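Local coordinates for FixK2 protein (Bradyrhizobium japonicum, PDB 4I2O) that probably acts as a DNA-binding transcription factor of the CRP/FNR superfamily, with a role in the regulation of nitrogen fixation, at residues V61-K73 with R80-F92. The protein carries 1 engineered substitution. Numbering follows the deposited sequence.
Sequences VYQVVTGAVRSYK and RQIGAFHLPGDVF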
# COMPACT_ATOMS: atom_id res chain seq x y z
N VAL A 61 -16.83 -1.58 -12.54
CA VAL A 61 -16.57 -1.67 -11.10
C VAL A 61 -17.49 -2.75 -10.60
O VAL A 61 -18.59 -2.91 -11.13
CB VAL A 61 -16.87 -0.34 -10.40
CG1 VAL A 61 -16.50 -0.41 -8.92
CG2 VAL A 61 -16.04 0.80 -11.07
N TYR A 62 -17.06 -3.48 -9.58
CA TYR A 62 -17.67 -4.77 -9.19
C TYR A 62 -17.95 -4.85 -7.69
O TYR A 62 -17.23 -4.25 -6.89
CB TYR A 62 -16.67 -5.90 -9.48
CG TYR A 62 -16.13 -5.95 -10.91
CD1 TYR A 62 -16.66 -6.84 -11.84
CD2 TYR A 62 -15.11 -5.12 -11.32
CE1 TYR A 62 -16.18 -6.88 -13.19
CE2 TYR A 62 -14.61 -5.16 -12.63
CZ TYR A 62 -15.14 -6.04 -13.55
OH TYR A 62 -14.61 -6.06 -14.84
N GLN A 63 -18.96 -5.64 -7.30
CA GLN A 63 -19.18 -5.87 -5.89
C GLN A 63 -19.39 -7.37 -5.72
O GLN A 63 -20.19 -7.96 -6.44
CB GLN A 63 -20.39 -5.08 -5.38
CG GLN A 63 -20.69 -5.34 -3.92
CD GLN A 63 -21.93 -4.64 -3.45
OE1 GLN A 63 -22.94 -4.58 -4.19
NE2 GLN A 63 -21.89 -4.10 -2.23
N VAL A 64 -18.63 -8.01 -4.84
CA VAL A 64 -18.89 -9.46 -4.59
C VAL A 64 -20.28 -9.66 -3.96
O VAL A 64 -20.63 -8.98 -2.98
CB VAL A 64 -17.78 -10.03 -3.67
CG1 VAL A 64 -17.93 -11.51 -3.48
CG2 VAL A 64 -16.36 -9.73 -4.22
N VAL A 65 -21.07 -10.56 -4.53
CA VAL A 65 -22.35 -10.96 -3.90
C VAL A 65 -22.10 -12.27 -3.16
O VAL A 65 -22.28 -12.36 -1.94
CB VAL A 65 -23.46 -11.12 -4.92
CG1 VAL A 65 -24.77 -11.57 -4.23
CG2 VAL A 65 -23.68 -9.83 -5.67
N THR A 66 -21.66 -13.29 -3.88
CA THR A 66 -21.19 -14.50 -3.16
C THR A 66 -19.83 -14.89 -3.66
O THR A 66 -19.47 -14.52 -4.78
CB THR A 66 -22.11 -15.70 -3.39
OG1 THR A 66 -22.14 -16.03 -4.80
CG2 THR A 66 -23.57 -15.39 -2.94
N GLY A 67 -19.09 -15.63 -2.84
CA GLY A 67 -17.75 -16.09 -3.19
C GLY A 67 -16.62 -15.19 -2.70
O GLY A 67 -16.68 -14.67 -1.60
N ALA A 68 -15.55 -15.08 -3.47
CA ALA A 68 -14.34 -14.38 -2.99
C ALA A 68 -13.42 -14.14 -4.16
O ALA A 68 -13.31 -14.99 -5.06
CB ALA A 68 -13.62 -15.23 -1.89
N VAL A 69 -12.69 -13.03 -4.09
CA VAL A 69 -11.83 -12.60 -5.21
C VAL A 69 -10.45 -12.23 -4.64
O VAL A 69 -10.36 -11.67 -3.56
CB VAL A 69 -12.49 -11.38 -5.91
CG1 VAL A 69 -11.56 -10.79 -7.03
CG2 VAL A 69 -13.85 -11.82 -6.56
N ARG A 70 -9.39 -12.52 -5.37
CA ARG A 70 -8.06 -11.97 -4.98
C ARG A 70 -7.55 -10.97 -6.00
O ARG A 70 -7.70 -11.18 -7.20
CB ARG A 70 -7.06 -13.14 -4.83
CG ARG A 70 -6.95 -14.02 -6.09
CD ARG A 70 -5.89 -15.23 -5.93
NE ARG A 70 -6.01 -16.08 -7.10
CZ ARG A 70 -6.62 -17.27 -7.12
NH1 ARG A 70 -7.05 -17.88 -6.02
NH2 ARG A 70 -6.75 -17.92 -8.27
N SER A 71 -6.94 -9.87 -5.52
CA SER A 71 -6.32 -8.86 -6.38
C SER A 71 -4.83 -9.00 -6.14
O SER A 71 -4.43 -9.07 -4.98
CB SER A 71 -6.74 -7.41 -5.98
OG SER A 71 -8.09 -7.14 -6.40
N TYR A 72 -4.03 -9.03 -7.22
CA TYR A 72 -2.60 -9.30 -7.08
C TYR A 72 -1.76 -8.71 -8.18
O TYR A 72 -2.25 -8.26 -9.26
CB TYR A 72 -2.39 -10.82 -7.04
CG TYR A 72 -2.82 -11.45 -8.29
CD1 TYR A 72 -1.93 -11.60 -9.36
CD2 TYR A 72 -4.16 -11.82 -8.47
CE1 TYR A 72 -2.36 -12.15 -10.57
CE2 TYR A 72 -4.59 -12.35 -9.64
CZ TYR A 72 -3.70 -12.51 -10.69
OH TYR A 72 -4.16 -13.05 -11.85
N LYS A 73 -0.45 -8.64 -7.92
CA LYS A 73 0.50 -8.22 -8.94
C LYS A 73 1.48 -9.35 -9.08
O LYS A 73 1.79 -10.01 -8.10
CB LYS A 73 1.28 -6.97 -8.47
CG LYS A 73 0.38 -5.71 -8.33
CD LYS A 73 1.15 -4.45 -7.94
CE LYS A 73 1.70 -3.75 -9.16
NZ LYS A 73 0.65 -3.10 -10.00
N ARG A 80 4.29 -13.65 -6.65
CA ARG A 80 2.98 -13.00 -6.67
C ARG A 80 2.70 -12.35 -5.31
O ARG A 80 2.95 -12.99 -4.29
CB ARG A 80 1.88 -14.09 -6.88
CG ARG A 80 0.50 -13.45 -6.79
CD ARG A 80 -0.54 -14.57 -7.12
NE ARG A 80 -0.60 -15.48 -5.99
CZ ARG A 80 -1.57 -16.39 -5.81
NH1 ARG A 80 -2.65 -16.37 -6.61
NH2 ARG A 80 -1.50 -17.23 -4.78
N GLN A 81 2.30 -11.08 -5.28
CA GLN A 81 1.87 -10.41 -4.07
C GLN A 81 0.38 -10.23 -4.23
O GLN A 81 -0.09 -9.55 -5.19
CB GLN A 81 2.58 -9.02 -3.90
CG GLN A 81 1.99 -8.28 -2.70
CD GLN A 81 2.29 -8.96 -1.40
OE1 GLN A 81 3.44 -9.42 -1.16
NE2 GLN A 81 1.29 -8.97 -0.49
N ILE A 82 -0.40 -10.85 -3.33
CA ILE A 82 -1.83 -10.51 -3.25
C ILE A 82 -2.02 -9.22 -2.41
O ILE A 82 -1.62 -9.14 -1.20
CB ILE A 82 -2.59 -11.72 -2.65
CG1 ILE A 82 -2.65 -12.82 -3.71
CG2 ILE A 82 -4.05 -11.27 -2.33
CD1 ILE A 82 -3.23 -14.18 -3.17
N GLY A 83 -2.66 -8.20 -3.00
CA GLY A 83 -2.85 -6.93 -2.35
C GLY A 83 -4.11 -6.90 -1.53
O GLY A 83 -4.18 -6.16 -0.52
N ALA A 84 -5.09 -7.75 -1.88
CA ALA A 84 -6.32 -7.72 -1.13
C ALA A 84 -7.16 -8.94 -1.47
O ALA A 84 -7.09 -9.46 -2.60
CB ALA A 84 -7.15 -6.42 -1.47
N PHE A 85 -7.97 -9.32 -0.51
CA PHE A 85 -9.04 -10.35 -0.74
C PHE A 85 -10.35 -9.60 -0.70
O PHE A 85 -10.53 -8.75 0.17
CB PHE A 85 -9.03 -11.34 0.37
CG PHE A 85 -7.83 -12.28 0.33
CD1 PHE A 85 -7.68 -13.17 -0.76
CD2 PHE A 85 -6.89 -12.27 1.35
CE1 PHE A 85 -6.59 -14.03 -0.82
CE2 PHE A 85 -5.81 -13.21 1.32
CZ PHE A 85 -5.66 -14.09 0.21
N HIS A 86 -11.25 -9.84 -1.66
CA HIS A 86 -12.57 -9.14 -1.66
C HIS A 86 -13.61 -10.19 -1.39
O HIS A 86 -13.60 -11.26 -2.00
CB HIS A 86 -12.82 -8.55 -3.03
CG HIS A 86 -11.66 -7.73 -3.52
ND1 HIS A 86 -11.22 -6.63 -2.83
CD2 HIS A 86 -10.83 -7.87 -4.58
CE1 HIS A 86 -10.21 -6.08 -3.50
NE2 HIS A 86 -9.94 -6.84 -4.54
N LEU A 87 -14.42 -9.92 -0.37
CA LEU A 87 -15.32 -10.92 0.20
C LEU A 87 -16.74 -10.35 -0.02
O LEU A 87 -16.89 -9.24 -0.50
CB LEU A 87 -14.98 -11.04 1.69
CG LEU A 87 -13.57 -11.55 1.98
CD1 LEU A 87 -13.37 -11.52 3.48
CD2 LEU A 87 -13.36 -13.01 1.44
N PRO A 88 -17.80 -11.11 0.31
CA PRO A 88 -19.13 -10.59 -0.02
C PRO A 88 -19.48 -9.21 0.56
O PRO A 88 -19.22 -8.92 1.76
CB PRO A 88 -20.07 -11.67 0.53
CG PRO A 88 -19.26 -12.92 0.41
CD PRO A 88 -17.83 -12.51 0.72
N GLY A 89 -20.05 -8.39 -0.32
CA GLY A 89 -20.35 -7.01 -0.04
C GLY A 89 -19.22 -6.05 -0.41
O GLY A 89 -19.45 -4.85 -0.58
N ASP A 90 -18.00 -6.56 -0.57
CA ASP A 90 -16.87 -5.67 -0.87
C ASP A 90 -16.93 -5.17 -2.31
O ASP A 90 -17.20 -5.93 -3.22
CB ASP A 90 -15.53 -6.40 -0.70
CG ASP A 90 -15.14 -6.63 0.75
OD1 ASP A 90 -15.74 -6.03 1.68
OD2 ASP A 90 -14.18 -7.42 0.98
N VAL A 91 -16.61 -3.89 -2.52
CA VAL A 91 -16.52 -3.37 -3.88
C VAL A 91 -15.09 -3.41 -4.36
O VAL A 91 -14.17 -3.17 -3.55
CB VAL A 91 -17.05 -1.95 -3.95
CG1 VAL A 91 -16.73 -1.33 -5.33
CG2 VAL A 91 -18.56 -1.96 -3.67
N PHE A 92 -14.85 -3.76 -5.64
CA PHE A 92 -13.47 -3.78 -6.13
C PHE A 92 -13.43 -3.35 -7.58
O PHE A 92 -14.45 -3.28 -8.29
CB PHE A 92 -12.81 -5.16 -5.91
CG PHE A 92 -13.44 -6.28 -6.74
CD1 PHE A 92 -12.85 -6.68 -7.94
CD2 PHE A 92 -14.59 -6.96 -6.31
CE1 PHE A 92 -13.38 -7.70 -8.70
CE2 PHE A 92 -15.19 -7.99 -7.08
CZ PHE A 92 -14.58 -8.38 -8.28
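The Phe92 ring is filled on both faces. Tyr62 CB lies over one, 3.6 Å from the centroid of the Phe92 ring, and Val69 CG1 over the opposite one; both are CH-pi contacts. Val64 CG2 reaches Phe92 CE2 at 3.5 Å. The Phe92 ring gets between these residues because its CG stands between the backbone N and the carbonyl carbon (chi1 66°). The Tyr62 ring runs nearly parallel to it but is slid aside, with little overlap. The His86 ring has Phe92 CB over one face, and Val69 CG1 and Ser71 OG at its edge, in plane. Ser71 OG and His86 NE2 share a short hydrogen bond of 2.6 Å. An alanine at Phe92 would remove the ring, and would probably open a gap between Tyr62 CB and Val69 CG1 and leave Val64 CG2 without its aromatic partner.

Two antiparallel ladders, 61-64 with 91-92 and 69-73 with 80-86, carry the backbone. A classic bulge at Gly83 and Ala84 breaks the second: Ser71 O takes Gly83 N at 2.8 Å and Ala84 N only weakly. Gln63 NE2 bonds Gly89 O at 3.0 Å, from above the carbonyl plane, at the type II turn Leu87-Asp90.

Arg70 NE and Arg80 NH1 sit 3.4 Å apart. Asp186 bridges to both arginines, Asp48 and Glu105 to Arg70, and Asp189 to Arg80. These acids probably offset the like charges. In this cyclic-nucleotide-binding-type beta roll, the Phe92 ring packs where the two ladders meet, and the arginine pair on the other face of the hairpin is tied by salt bridges to helix 184-191 of the Crp-like helix-turn-helix domain.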